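Local coordinates for protein glutamate racemase (Francisella tularensis subsp. tularensis, PDB 3OUT) that belongs to the Asp/Glu/hydantoin racemase family and holds d-glutamic acid in a pocket of its two-sheet alpha/beta fold, at residues R8-D14 with E33-G39; A62-I66 with V88-A92; V100-V105 with A127-I132; V141-P145 with Y173-I179. One frame throughout, in Å; residues are numbered along the deposited sequence. Where two conformers were deposited one is given.

Contact 1 of 4, residues R8-D14 with E33-G39; sequences RPIGVFD and EDIIYFG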
loop_
_atom_site.group_PDB
_atom_site.type_symbol
_atom_site.label_atom_id
_atom_site.label_comp_id
_atom_site.label_asym_id
_atom_site.label_seq_id
_atom_site.Cartn_x
_atom_site.Cartn_y
_atom_site.Cartn_z
ATOM N N ARG B 8 2.658 26.747 -12.215
ATOM C CA ARG B 8 2.541 25.456 -11.571
ATOM C C ARG B 8 3.619 24.519 -12.118
ATOM O O ARG B 8 4.119 24.731 -13.241
ATOM C CB ARG B 8 1.141 24.889 -11.808
ATOM C CG ARG B 8 0.096 25.560 -10.918
ATOM C CD ARG B 8 -1.349 25.305 -11.346
ATOM N NE ARG B 8 -2.214 26.280 -10.686
ATOM C CZ ARG B 8 -3.491 26.088 -10.370
ATOM N NH1 ARG B 8 -4.096 24.948 -10.664
ATOM N NH2 ARG B 8 -4.159 27.053 -9.755
ATOM N N PRO B 9 3.999 23.495 -11.329
ATOM C CA PRO B 9 5.039 22.550 -11.753
ATOM C C PRO B 9 4.538 21.549 -12.784
ATOM O O PRO B 9 3.328 21.278 -12.898
ATOM C CB PRO B 9 5.418 21.831 -10.456
ATOM C CG PRO B 9 4.186 21.892 -9.598
ATOM C CD PRO B 9 3.407 23.114 -10.029
ATOM N N ILE B 10 5.494 20.967 -13.503
ATOM C CA ILE B 10 5.279 19.809 -14.378
ATOM C C ILE B 10 5.445 18.558 -13.499
ATOM O O ILE B 10 6.359 18.495 -12.694
ATOM C CB ILE B 10 6.364 19.773 -15.469
ATOM C CG1 ILE B 10 6.231 20.978 -16.390
ATOM C CG2 ILE B 10 6.297 18.472 -16.285
ATOM C CD1 ILE B 10 7.501 21.263 -17.229
ATOM N N GLY B 11 4.543 17.600 -13.648
ATOM C CA GLY B 11 4.638 16.322 -12.957
ATOM C C GLY B 11 5.277 15.285 -13.852
ATOM O O GLY B 11 4.771 15.021 -14.950
ATOM N N VAL B 12 6.352 14.673 -13.377
ATOM C CA VAL B 12 6.949 13.572 -14.042
ATOM C C VAL B 12 6.597 12.297 -13.257
ATOM O O VAL B 12 7.011 12.124 -12.102
ATOM C CB VAL B 12 8.508 13.697 -14.178
ATOM C CG1 VAL B 12 9.077 12.404 -14.781
ATOM C CG2 VAL B 12 8.905 14.953 -14.948
ATOM N N PHE B 13 5.801 11.451 -13.915
ATOM C CA PHE B 13 5.119 10.282 -13.339
ATOM C C PHE B 13 5.867 9.000 -13.704
ATOM O O PHE B 13 5.879 8.599 -14.869
ATOM C CB PHE B 13 3.695 10.340 -13.898
ATOM C CG PHE B 13 2.670 9.373 -13.271
ATOM C CD1 PHE B 13 3.004 8.120 -12.785
ATOM C CD2 PHE B 13 1.336 9.736 -13.240
ATOM C CE1 PHE B 13 2.017 7.295 -12.283
ATOM C CE2 PHE B 13 0.356 8.905 -12.769
ATOM C CZ PHE B 13 0.689 7.708 -12.247
ATOM N N ASP B 14 6.516 8.378 -12.711
ATOM C CA ASP B 14 7.335 7.195 -12.956
ATOM C C ASP B 14 6.832 6.061 -12.079
ATOM O O ASP B 14 6.169 6.270 -11.041
ATOM C CB ASP B 14 8.799 7.518 -12.598
ATOM C CG ASP B 14 9.817 6.551 -13.173
ATOM O OD1 ASP B 14 9.474 5.679 -14.030
ATOM O OD2 ASP B 14 11.015 6.681 -12.737
ATOM N N GLU B 33 11.271 25.854 -15.758
ATOM C CA GLU B 33 10.082 25.169 -15.192
ATOM C C GLU B 33 10.360 24.448 -13.875
ATOM O O GLU B 33 11.414 23.825 -13.708
ATOM C CB GLU B 33 9.539 24.162 -16.174
ATOM C CG GLU B 33 9.059 24.738 -17.492
ATOM C CD GLU B 33 7.837 25.652 -17.340
ATOM O OE1 GLU B 33 6.999 25.358 -16.461
ATOM O OE2 GLU B 33 7.696 26.618 -18.127
ATOM N N ASP B 34 9.411 24.535 -12.940
ATOM C CA ASP B 34 9.441 23.696 -11.742
ATOM C C ASP B 34 9.003 22.281 -12.133
ATOM O O ASP B 34 8.138 22.087 -13.002
ATOM C CB ASP B 34 8.464 24.238 -10.721
ATOM C CG ASP B 34 8.861 25.606 -10.169
ATOM O OD1 ASP B 34 10.062 25.990 -10.170
ATOM O OD2 ASP B 34 7.934 26.290 -9.696
ATOM N N ILE B 35 9.613 21.272 -11.512
ATOM C CA ILE B 35 9.307 19.866 -11.802
ATOM C C ILE B 35 9.128 19.120 -10.483
ATOM O O ILE B 35 9.944 19.249 -9.555
ATOM C CB ILE B 35 10.445 19.167 -12.632
ATOM C CG1 ILE B 35 10.796 19.977 -13.905
ATOM C CG2 ILE B 35 10.048 17.705 -12.953
ATOM C CD1 ILE B 35 11.913 19.367 -14.739
ATOM N N ILE B 36 8.080 18.297 -10.433
ATOM C CA ILE B 36 7.872 17.338 -9.369
ATOM C C ILE B 36 8.035 15.959 -10.014
ATOM O O ILE B 36 7.273 15.612 -10.907
ATOM C CB ILE B 36 6.455 17.422 -8.769
ATOM C CG1 ILE B 36 6.246 18.745 -8.043
ATOM C CG2 ILE B 36 6.204 16.207 -7.849
ATOM C CD1 ILE B 36 4.779 18.949 -7.493
ATOM N N TYR B 37 9.051 15.221 -9.595
ATOM C CA TYR B 37 9.230 13.840 -9.975
ATOM C C TYR B 37 8.574 12.943 -8.890
ATOM O O TYR B 37 8.798 13.164 -7.678
ATOM C CB TYR B 37 10.715 13.503 -10.058
ATOM C CG TYR B 37 10.983 12.011 -10.190
ATOM C CD1 TYR B 37 10.982 11.389 -11.431
ATOM C CD2 TYR B 37 11.265 11.225 -9.072
ATOM C CE1 TYR B 37 11.174 10.022 -11.565
ATOM C CE2 TYR B 37 11.460 9.848 -9.200
ATOM C CZ TYR B 37 11.438 9.252 -10.420
ATOM O OH TYR B 37 11.636 7.875 -10.553
ATOM N N PHE B 38 7.805 11.955 -9.330
ATOM C CA PHE B 38 7.267 10.934 -8.420
ATOM C C PHE B 38 7.781 9.579 -8.780
ATOM O O PHE B 38 7.586 9.121 -9.916
ATOM C CB PHE B 38 5.738 10.889 -8.408
ATOM C CG PHE B 38 5.174 10.158 -7.202
ATOM C CD1 PHE B 38 4.732 10.876 -6.110
ATOM C CD2 PHE B 38 5.191 8.778 -7.137
ATOM C CE1 PHE B 38 4.299 10.223 -4.964
ATOM C CE2 PHE B 38 4.739 8.116 -6.006
ATOM C CZ PHE B 38 4.295 8.865 -4.916
ATOM N N GLY B 39 8.382 8.897 -7.825
ATOM C CA GLY B 39 8.762 7.507 -8.040
ATOM C C GLY B 39 8.244 6.648 -6.904
ATOM O O GLY B 39 8.520 6.928 -5.722
HETATM O O HOH W 1 6.720 25.522 -13.836
#

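Contact 2 of 4, residues A62-I66 with V88-A92; sequences AKFLI and VQEIA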
loop_
_atom_site.group_PDB
_atom_site.type_symbol
_atom_site.label_atom_id
_atom_site.label_comp_id
_atom_site.label_asym_id
_atom_site.label_seq_id
_atom_site.Cartn_x
_atom_site.Cartn_y
_atom_site.Cartn_z
ATOM N N ALA B 62 -1.380 9.228 -9.510
ATOM C CA ALA B 62 -2.122 10.267 -10.229
ATOM C C ALA B 62 -2.811 11.209 -9.285
ATOM O O ALA B 62 -2.706 12.443 -9.429
ATOM C CB ALA B 62 -3.139 9.662 -11.237
ATOM N N LYS B 63 -3.488 10.653 -8.272
ATOM C CA LYS B 63 -4.182 11.488 -7.307
ATOM C C LYS B 63 -3.186 12.345 -6.528
ATOM O O LYS B 63 -3.456 13.515 -6.242
ATOM C CB LYS B 63 -5.071 10.646 -6.384
ATOM C CG LYS B 63 -6.189 9.993 -7.170
ATOM C CD LYS B 63 -6.945 8.932 -6.363
ATOM C CE LYS B 63 -7.913 8.164 -7.253
ATOM N NZ LYS B 63 -8.713 7.104 -6.463
ATOM N N PHE B 64 -2.046 11.774 -6.133
ATOM C CA PHE B 64 -1.042 12.542 -5.431
ATOM C C PHE B 64 -0.598 13.723 -6.284
ATOM O O PHE B 64 -0.492 14.844 -5.794
ATOM C CB PHE B 64 0.169 11.648 -5.072
ATOM C CG PHE B 64 1.255 12.372 -4.345
ATOM C CD1 PHE B 64 2.168 13.148 -5.022
ATOM C CD2 PHE B 64 1.339 12.301 -2.965
ATOM C CE1 PHE B 64 3.155 13.816 -4.351
ATOM C CE2 PHE B 64 2.333 12.985 -2.282
ATOM C CZ PHE B 64 3.253 13.733 -2.992
ATOM N N LEU B 65 -0.332 13.503 -7.564
ATOM C CA LEU B 65 0.181 14.605 -8.388
ATOM C C LEU B 65 -0.859 15.690 -8.610
ATOM O O LEU B 65 -0.521 16.874 -8.620
ATOM C CB LEU B 65 0.682 14.072 -9.733
ATOM C CG LEU B 65 2.010 13.331 -9.682
ATOM C CD1 LEU B 65 2.342 12.653 -10.998
ATOM C CD2 LEU B 65 3.186 14.241 -9.220
ATOM N N ILE B 66 -2.112 15.283 -8.808
ATOM C CA ILE B 66 -3.209 16.236 -9.029
ATOM C C ILE B 66 -3.438 17.093 -7.784
ATOM O O ILE B 66 -3.694 18.290 -7.892
ATOM C CB ILE B 66 -4.478 15.543 -9.543
ATOM C CG1 ILE B 66 -4.237 14.979 -10.949
ATOM C CG2 ILE B 66 -5.711 16.502 -9.477
ATOM C CD1 ILE B 66 -3.886 15.967 -12.121
ATOM N N VAL B 88 -4.991 7.247 -15.610
ATOM C CA VAL B 88 -4.313 8.520 -15.248
ATOM C C VAL B 88 -5.010 9.733 -15.878
ATOM O O VAL B 88 -5.247 10.729 -15.202
ATOM C CB VAL B 88 -2.800 8.513 -15.610
ATOM C CG1 VAL B 88 -2.135 9.895 -15.318
ATOM C CG2 VAL B 88 -2.075 7.392 -14.835
ATOM N N GLN B 89 -5.313 9.633 -17.169
ATOM C CA GLN B 89 -6.053 10.671 -17.889
ATOM C C GLN B 89 -7.403 11.004 -17.230
ATOM O O GLN B 89 -7.780 12.185 -17.128
ATOM C CB GLN B 89 -6.203 10.257 -19.370
ATOM C CG GLN B 89 -4.913 10.492 -20.179
ATOM C CD GLN B 89 -4.924 9.955 -21.616
ATOM O OE1 GLN B 89 -5.861 9.279 -22.056
ATOM N NE2 GLN B 89 -3.834 10.207 -22.328
ATOM N N GLU B 90 -8.112 9.981 -16.757
ATOM C CA GLU B 90 -9.433 10.149 -16.155
ATOM C C GLU B 90 -9.342 10.932 -14.851
ATOM O O GLU B 90 -10.181 11.779 -14.549
ATOM C CB GLU B 90 -10.088 8.794 -15.895
ATOM C CG GLU B 90 -11.547 8.910 -15.557
ATOM C CD GLU B 90 -12.385 9.338 -16.769
ATOM O OE1 GLU B 90 -13.339 10.118 -16.570
ATOM O OE2 GLU B 90 -12.087 8.905 -17.916
ATOM N N ILE B 91 -8.324 10.619 -14.065
ATOM C CA ILE B 91 -8.041 11.371 -12.840
ATOM C C ILE B 91 -7.547 12.796 -13.114
ATOM O O ILE B 91 -7.938 13.717 -12.392
ATOM C CB ILE B 91 -7.027 10.578 -11.947
ATOM C CG1 ILE B 91 -7.711 9.308 -11.463
ATOM C CG2 ILE B 91 -6.517 11.407 -10.737
ATOM C CD1 ILE B 91 -6.757 8.206 -10.994
ATOM N N ALA B 92 -6.712 12.969 -14.129
ATOM C CA ALA B 92 -6.142 14.272 -14.414
ATOM C C ALA B 92 -7.209 15.259 -14.933
ATOM O O ALA B 92 -7.040 16.455 -14.783
ATOM C CB ALA B 92 -4.955 14.150 -15.409
#

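Contact 3 of 4, residues V100-V105 with A127-I132; sequences VITAGV and AYALQI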
loop_
_atom_site.group_PDB
_atom_site.type_symbol
_atom_site.label_atom_id
_atom_site.label_comp_id
_atom_site.label_asym_id
_atom_site.label_seq_id
_atom_site.Cartn_x
_atom_site.Cartn_y
_atom_site.Cartn_z
ATOM N N VAL B 100 5.140 8.231 -22.883
ATOM C CA VAL B 100 6.305 7.816 -23.673
ATOM C C VAL B 100 5.975 6.849 -24.803
ATOM O O VAL B 100 6.715 6.809 -25.779
ATOM C CB VAL B 100 7.445 7.205 -22.819
ATOM C CG1 VAL B 100 8.184 8.291 -22.066
ATOM C CG2 VAL B 100 6.948 6.067 -21.804
ATOM N N ILE B 101 4.891 6.071 -24.716
ATOM C CA ILE B 101 4.535 5.184 -25.810
ATOM C C ILE B 101 4.053 6.006 -27.001
ATOM O O ILE B 101 4.457 5.732 -28.133
ATOM C CB ILE B 101 3.532 4.098 -25.388
ATOM C CG1 ILE B 101 4.178 3.173 -24.349
ATOM C CG2 ILE B 101 3.027 3.295 -26.598
ATOM C CD1 ILE B 101 3.310 2.008 -23.925
ATOM N N THR B 102 3.223 7.020 -26.747
ATOM C CA THR B 102 2.838 7.954 -27.842
ATOM C C THR B 102 4.064 8.546 -28.516
ATOM O O THR B 102 4.116 8.655 -29.752
ATOM C CB THR B 102 1.889 9.060 -27.302
ATOM O OG1 THR B 102 0.715 8.434 -26.762
ATOM C CG2 THR B 102 1.506 10.057 -28.389
ATOM N N ALA B 103 5.044 8.929 -27.731
ATOM C CA ALA B 103 6.312 9.440 -28.262
ATOM C C ALA B 103 7.035 8.413 -29.127
ATOM O O ALA B 103 7.480 8.716 -30.235
ATOM C CB ALA B 103 7.219 9.909 -27.111
ATOM N N GLY B 104 7.173 7.181 -28.625
ATOM C CA GLY B 104 7.815 6.127 -29.413
ATOM C C GLY B 104 7.123 5.869 -30.738
ATOM O O GLY B 104 7.788 5.689 -31.768
ATOM N N VAL B 105 5.803 5.797 -30.692
ATOM C CA VAL B 105 5.018 5.482 -31.888
ATOM C C VAL B 105 5.284 6.557 -32.932
ATOM O O VAL B 105 5.443 6.259 -34.134
ATOM C CB VAL B 105 3.528 5.387 -31.550
ATOM C CG1 VAL B 105 2.652 5.322 -32.856
ATOM C CG2 VAL B 105 3.313 4.159 -30.664
ATOM N N ALA B 127 0.468 -3.022 -25.859
ATOM C CA ALA B 127 0.216 -1.629 -26.108
ATOM C C ALA B 127 1.012 -1.070 -27.313
ATOM O O ALA B 127 0.474 -0.275 -28.080
ATOM C CB ALA B 127 0.523 -0.788 -24.834
ATOM N N TYR B 128 2.283 -1.428 -27.460
ATOM C CA TYR B 128 3.076 -0.812 -28.536
ATOM C C TYR B 128 2.546 -1.264 -29.882
ATOM O O TYR B 128 2.348 -0.448 -30.773
ATOM C CB TYR B 128 4.567 -1.108 -28.409
ATOM C CG TYR B 128 5.375 0.014 -27.780
ATOM C CD1 TYR B 128 5.686 1.126 -28.496
ATOM C CD2 TYR B 128 5.884 -0.088 -26.472
ATOM C CE1 TYR B 128 6.444 2.152 -27.936
ATOM C CE2 TYR B 128 6.636 0.879 -25.937
ATOM C CZ TYR B 128 6.916 2.025 -26.681
ATOM O OH TYR B 128 7.669 3.040 -26.120
ATOM N N ALA B 129 2.322 -2.563 -30.040
ATOM C CA ALA B 129 1.771 -3.041 -31.342
ATOM C C ALA B 129 0.418 -2.411 -31.627
ATOM O O ALA B 129 0.154 -1.958 -32.726
ATOM C CB ALA B 129 1.685 -4.534 -31.345
ATOM N N LEU B 130 -0.451 -2.360 -30.626
ATOM C CA LEU B 130 -1.769 -1.753 -30.801
ATOM C C LEU B 130 -1.702 -0.296 -31.228
ATOM O O LEU B 130 -2.395 0.122 -32.173
ATOM C CB LEU B 130 -2.592 -1.892 -29.527
ATOM C CG LEU B 130 -4.038 -1.405 -29.604
ATOM C CD1 LEU B 130 -4.883 -2.405 -30.411
ATOM C CD2 LEU B 130 -4.584 -1.109 -28.188
ATOM N N GLN B 131 -0.852 0.476 -30.569
ATOM C CA GLN B 131 -0.769 1.924 -30.848
ATOM C C GLN B 131 -0.100 2.189 -32.179
ATOM O O GLN B 131 -0.476 3.118 -32.869
ATOM C CB GLN B 131 -0.057 2.665 -29.725
ATOM C CG GLN B 131 -0.783 2.584 -28.365
ATOM C CD GLN B 131 -2.127 3.277 -28.352
ATOM O OE1 GLN B 131 -2.283 4.365 -28.899
ATOM N NE2 GLN B 131 -3.117 2.638 -27.719
ATOM N N ILE B 132 0.880 1.373 -32.537
ATOM C CA ILE B 132 1.508 1.487 -33.855
ATOM C C ILE B 132 0.461 1.182 -34.903
ATOM O O ILE B 132 0.337 1.903 -35.889
ATOM C CB ILE B 132 2.739 0.568 -33.990
ATOM C CG1 ILE B 132 3.862 1.057 -33.073
ATOM C CG2 ILE B 132 3.232 0.494 -35.458
ATOM C CD1 ILE B 132 5.001 0.049 -32.845
HETATM O O HOH W 2 0.103 5.937 -28.356
#

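Contact 4 of 4, residues V141-P145 with Y173-I179; sequences VYSNP and YFHDKNI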
loop_
_atom_site.group_PDB
_atom_site.type_symbol
_atom_site.label_atom_id
_atom_site.label_comp_id
_atom_site.label_asym_id
_atom_site.label_seq_id
_atom_site.Cartn_x
_atom_site.Cartn_y
_atom_site.Cartn_z
ATOM N N VAL B 141 4.939 -5.487 -36.674
ATOM C CA VAL B 141 5.504 -5.244 -35.327
ATOM C C VAL B 141 5.898 -6.555 -34.640
ATOM O O VAL B 141 5.074 -7.445 -34.485
ATOM C CB VAL B 141 4.530 -4.468 -34.436
ATOM C CG1 VAL B 141 5.189 -4.173 -33.047
ATOM C CG2 VAL B 141 4.077 -3.167 -35.097
ATOM N N TYR B 142 7.187 -6.675 -34.324
ATOM C CA TYR B 142 7.736 -7.824 -33.607
ATOM C C TYR B 142 8.133 -7.376 -32.192
ATOM O O TYR B 142 8.873 -6.411 -32.022
ATOM C CB TYR B 142 8.964 -8.332 -34.330
ATOM C CG TYR B 142 8.645 -8.947 -35.673
ATOM C CD1 TYR B 142 8.138 -10.247 -35.768
ATOM C CD2 TYR B 142 8.860 -8.230 -36.817
ATOM C CE1 TYR B 142 7.870 -10.815 -37.018
ATOM C CE2 TYR B 142 8.591 -8.769 -38.068
ATOM C CZ TYR B 142 8.103 -10.053 -38.160
ATOM O OH TYR B 142 7.876 -10.553 -39.428
ATOM N N SER B 143 7.604 -8.069 -31.200
ATOM C CA SER B 143 7.792 -7.671 -29.816
ATOM C C SER B 143 8.392 -8.802 -29.008
ATOM O O SER B 143 8.008 -9.976 -29.185
ATOM C CB SER B 143 6.443 -7.303 -29.219
ATOM O OG SER B 143 5.824 -6.209 -29.886
ATOM N N ASN B 144 9.310 -8.462 -28.104
ATOM C CA ASN B 144 9.902 -9.463 -27.210
ATOM C C ASN B 144 10.189 -8.856 -25.834
ATOM O O ASN B 144 10.859 -7.857 -25.757
ATOM C CB ASN B 144 11.188 -10.044 -27.802
ATOM C CG ASN B 144 11.525 -11.435 -27.258
ATOM O OD1 ASN B 144 10.628 -12.248 -27.022
ATOM N ND2 ASN B 144 12.827 -11.718 -27.092
ATOM N N PRO B 145 9.708 -9.510 -24.743
ATOM C CA PRO B 145 10.053 -9.008 -23.407
ATOM C C PRO B 145 11.533 -9.261 -23.052
ATOM O O PRO B 145 12.134 -10.221 -23.534
ATOM C CB PRO B 145 9.108 -9.784 -22.491
ATOM C CG PRO B 145 8.789 -10.977 -23.176
ATOM C CD PRO B 145 8.876 -10.713 -24.662
ATOM N N TYR B 173 15.807 -13.316 -31.132
ATOM C CA TYR B 173 14.473 -13.360 -31.733
ATOM C C TYR B 173 14.362 -12.476 -32.989
ATOM O O TYR B 173 13.591 -12.816 -33.867
ATOM C CB TYR B 173 13.414 -12.945 -30.705
ATOM C CG TYR B 173 12.021 -12.705 -31.239
ATOM C CD1 TYR B 173 11.211 -13.755 -31.608
ATOM C CD2 TYR B 173 11.501 -11.416 -31.346
ATOM C CE1 TYR B 173 9.915 -13.529 -32.079
ATOM C CE2 TYR B 173 10.225 -11.191 -31.815
ATOM C CZ TYR B 173 9.440 -12.240 -32.174
ATOM O OH TYR B 173 8.168 -12.030 -32.621
ATOM N N PHE B 174 15.107 -11.366 -33.048
ATOM C CA PHE B 174 14.957 -10.385 -34.134
ATOM C C PHE B 174 15.845 -10.662 -35.335
ATOM O O PHE B 174 15.705 -10.012 -36.354
ATOM C CB PHE B 174 15.241 -8.963 -33.642
ATOM C CG PHE B 174 14.275 -8.498 -32.594
ATOM C CD1 PHE B 174 13.023 -8.083 -32.945
ATOM C CD2 PHE B 174 14.639 -8.473 -31.264
ATOM C CE1 PHE B 174 12.117 -7.645 -31.985
ATOM C CE2 PHE B 174 13.758 -8.059 -30.294
ATOM C CZ PHE B 174 12.491 -7.644 -30.655
ATOM N N HIS B 175 16.780 -11.595 -35.217
ATOM C CA HIS B 175 17.795 -11.706 -36.280
ATOM C C HIS B 175 17.208 -12.029 -37.656
ATOM O O HIS B 175 17.692 -11.497 -38.658
ATOM C CB HIS B 175 18.899 -12.688 -35.909
ATOM C CG HIS B 175 19.911 -12.105 -34.980
ATOM N ND1 HIS B 175 20.458 -12.812 -33.928
ATOM C CD2 HIS B 175 20.467 -10.870 -34.937
ATOM C CE1 HIS B 175 21.309 -12.037 -33.276
ATOM N NE2 HIS B 175 21.328 -10.851 -33.864
ATOM N N ASP B 176 16.169 -12.847 -37.711
ATOM C CA ASP B 176 15.555 -13.181 -39.009
ATOM C C ASP B 176 14.357 -12.284 -39.382
ATOM O O ASP B 176 13.670 -12.576 -40.363
ATOM C CB ASP B 176 15.118 -14.661 -39.035
ATOM C CG ASP B 176 13.941 -14.949 -38.132
ATOM O OD1 ASP B 176 13.616 -14.111 -37.293
ATOM O OD2 ASP B 176 13.337 -16.030 -38.240
ATOM N N LYS B 177 14.098 -11.204 -38.632
ATOM C CA LYS B 177 12.841 -10.453 -38.817
ATOM C C LYS B 177 12.974 -9.233 -39.720
ATOM O O LYS B 177 11.961 -8.608 -40.043
ATOM C CB LYS B 177 12.263 -9.975 -37.459
ATOM C CG LYS B 177 12.001 -11.063 -36.401
ATOM C CD LYS B 177 11.098 -12.177 -36.928
ATOM C CE LYS B 177 10.516 -13.044 -35.814
ATOM N NZ LYS B 177 11.464 -14.077 -35.311
ATOM N N ASN B 178 14.198 -8.870 -40.100
ATOM C CA ASN B 178 14.443 -7.730 -40.963
ATOM C C ASN B 178 13.781 -6.441 -40.438
ATOM O O ASN B 178 13.157 -5.670 -41.188
ATOM C CB ASN B 178 13.969 -8.037 -42.399
ATOM C CG ASN B 178 14.583 -9.300 -42.964
ATOM O OD1 ASN B 178 15.811 -9.440 -43.002
ATOM N ND2 ASN B 178 13.732 -10.240 -43.407
ATOM N N ILE B 179 13.926 -6.184 -39.139
ATOM C CA ILE B 179 13.398 -4.926 -38.593
ATOM C C ILE B 179 14.206 -3.706 -39.068
ATOM O O ILE B 179 15.444 -3.762 -39.243
ATOM C CB ILE B 179 13.249 -4.966 -37.020
ATOM C CG1 ILE B 179 14.584 -4.780 -36.311
ATOM C CG2 ILE B 179 12.542 -6.247 -36.577
ATOM C CD1 ILE B 179 14.453 -4.827 -34.706
HETATM O O HOH W 3 9.582 -9.270 -41.376
HETATM O O HOH W 4 6.166 -10.478 -31.991
#

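Contact 1 of 4, residues R8-D14 with E33-G39
The ring of Tyr37 meets the 8-14 segment with its edge. Asp14 OD2 lies in the ring plane beside the phenol oxygen, and Val12 CG1 sits farther back along the rim, 4.0 Å from Tyr37 CD1. Tyr37 OH donates to Asp14 OD2 at 2.6 Å. The oxygen is met on its anti side, and the carboxylate plane stands 68° from the ring. Tyr37 CG is anti to the backbone N (chi1 169°), which lays the ring along the sheet toward Asp14. Both polar tips have a second partner: Asp14 OD2 takes the N-H of Gly19, and Tyr37 OH that of Ile17. These bonds probably fix the carboxylate. The nearest atoms of the Asp14 side chain and the bound d-glutamic acid are about 5 Å apart.

Behind this pair the two strands run parallel in register. The backbone hydrogen bonds Val12 N to Ile36 O (2.8 Å) and Phe38 N to Val12 O (2.9 Å) are nearly straight. On the face with Tyr37, Val12 CG2 rests on Ile35 CG2 at 3.6 Å. Pro9 CG touches Ile36 CD1 at 3.7 Å, the two side chains lying alongside. At the start of the pair, a water donates to Arg8 O and Glu33 OE1 and accepts from Asp34 N. Glu33 OE1 also forms a salt bridge with Lys71.

The segments are the two strands of a beta-alpha-beta unit whose connection is helix 20-29. Leu26 of that helix covers Ile10, Val12 and Ile35. Helix 51-67 packs against Phe13 and Phe38. Strands 72-75 and 234-238 flank the pair in the sheet.

Contact 2 of 4, residues A62-I66 with V88-A92
Ala92 N donates to Val88 O at 2.9 Å, an i to i+4 bond within helix 78-92; both residues touch helix 51-67. The interface itself is apolar. Ile91 has the largest share. Its CG2 lies 3.8 Å from Ala62 CB, and the same methyl reaches Lys63 CG at 3.9 Å. Ile91 CD1 leans on Ala62 from the other end of the side chain and also touches Lys63 CE. The lysine chain is extended beyond CG and crosses Ile91 at about a right angle. Lys63 itself is solvent-exposed.

The two segments belong to helices 51-67 and 78-92. These are successive crossover helices of the parallel alpha/beta sheet: one leads into strand 72-75 and the other leads out of it. Their short axes are 9.5 Å apart and inclined at 30°. Phe13 of strand 10-14 touches Ala62 and Val88 beneath them, while Ile66 and Val88 also reach strand 72-75.

Farther along, Ile66 packs on Ala92. Its chain is bent at chi2 (-62°), which turns CD1 onto the backbone of Ala92, 3.6 Å from Ala92 CA. The same methyl is 3.9 Å from Ala92 CB.

Contact 3 of 4, residues V100-V105 with A127-I132
Tyr128 and Ile101 are brought face to branch by their first torsions. Tyr128 has an unusual chi1 of -99°, away from the staggered values, and this lays its ring over the 100-105 helix. Ile101 has CG1 anti to its carbonyl carbon and CG2 anti to its backbone N (chi1 -64°), which spreads both branches under one face of the ring. CG2 makes a CH-pi contact, 3.9 Å from the Tyr128 ring centroid. CG1 supports the other side of the same face, 3.7 Å from Tyr128 CE2. Beyond it, Ile101 CD1 touches Ala127 CB at 4.1 Å.

Gly104 lies at the ring edge, its CA 4.5 Å from Tyr128 CE1. The lack of a side chain there leaves room for the phenol end, whose OH is hydrogen-bonded to Asn78. Asn78 lines the d-glutamic acid pocket, so Tyr128 is a second-shell residue that probably helps to position it.

One turn on, Val105 CG2 touches both Gln131 CB, at 3.8 Å, and Ile132 CG1, at 4.0 Å. Gln131 OE1 accepts from a water that also donates to Thr102 OG1. Thr102 OG1 in turn is bonded to Asp99.

The short helix axes pass 9.8 Å apart. Helix 100-106 follows the edge strand 97-99 of the first sheet and also packs on helices 78-92 and 208-221. Helix 127-135 follows strand 113-118 and helix 120-125, and covers strand 140-145 through Ala129 and Ile132.

Contact 4 of 4, residues V141-P145 with Y173-I179
Tyr142 reaches from its strand across the 173-179 loop. CB sits 4.0 Å from both Phe174 CE1 and Tyr173 CE2. Along the ring, CD1 is met in the plane by the Tyr173 hydroxyl, with Tyr142 CD1 to Tyr173 OH at 3.6 Å. Ile179 CG2 touches Tyr142 CD2 obliquely. Lys177 CD makes a CH-pi contact over one face of the ring, offset toward the rim, 3.5 Å from Tyr142 CE1. At the tip, Tyr142 OH donates to a water (2.9 Å) that donates to Lys177 O.

Bends at chi2 and chi4 fold Lys177 over the ring and carry its ammonium back to its own loop. There NZ is bonded to Tyr173 O at 2.9 Å and paired in a salt bridge with Asp176 OD1. This should fix the lysine chain on the tyrosine.

Asn144 CB rests against Tyr173 CD2 at 3.8 Å, and its ND2 donates to Tyr170 O. A second water links Ser143 N and Tyr173 OH.

Strand 140-145 is an edge strand of the second sheet in this chain and bonds to strand 113-118. The loop, with a type I turn at 174-177, joins helix 161-171 to strand 181-184. Phe174 reaches Ile117 of the sheet.

Overall arrangement
From the N terminus, contact 1 closes the first beta-alpha-beta loop, around helix 20-29. Contact 2 then closes the loop through strand 72-75. The two touch: Phe13 packs on Ala62, Leu65 and Val88, and Phe38 meets Phe64. Both belong to the first sheet and its helices. Contact 3 closes the loop through strand 113-118. It ties the helix after strand 97-99 of the first sheet to helix 127-135, which packs on the second sheet. Contact 4 closes the loop through helices 149-154 and 161-171, and it touches contact 3 where Val141 meets Ala129 and Ile132. The four loops follow in series; none nests or crosses. The centres of contacts 1 and 4 are about 35 Å apart.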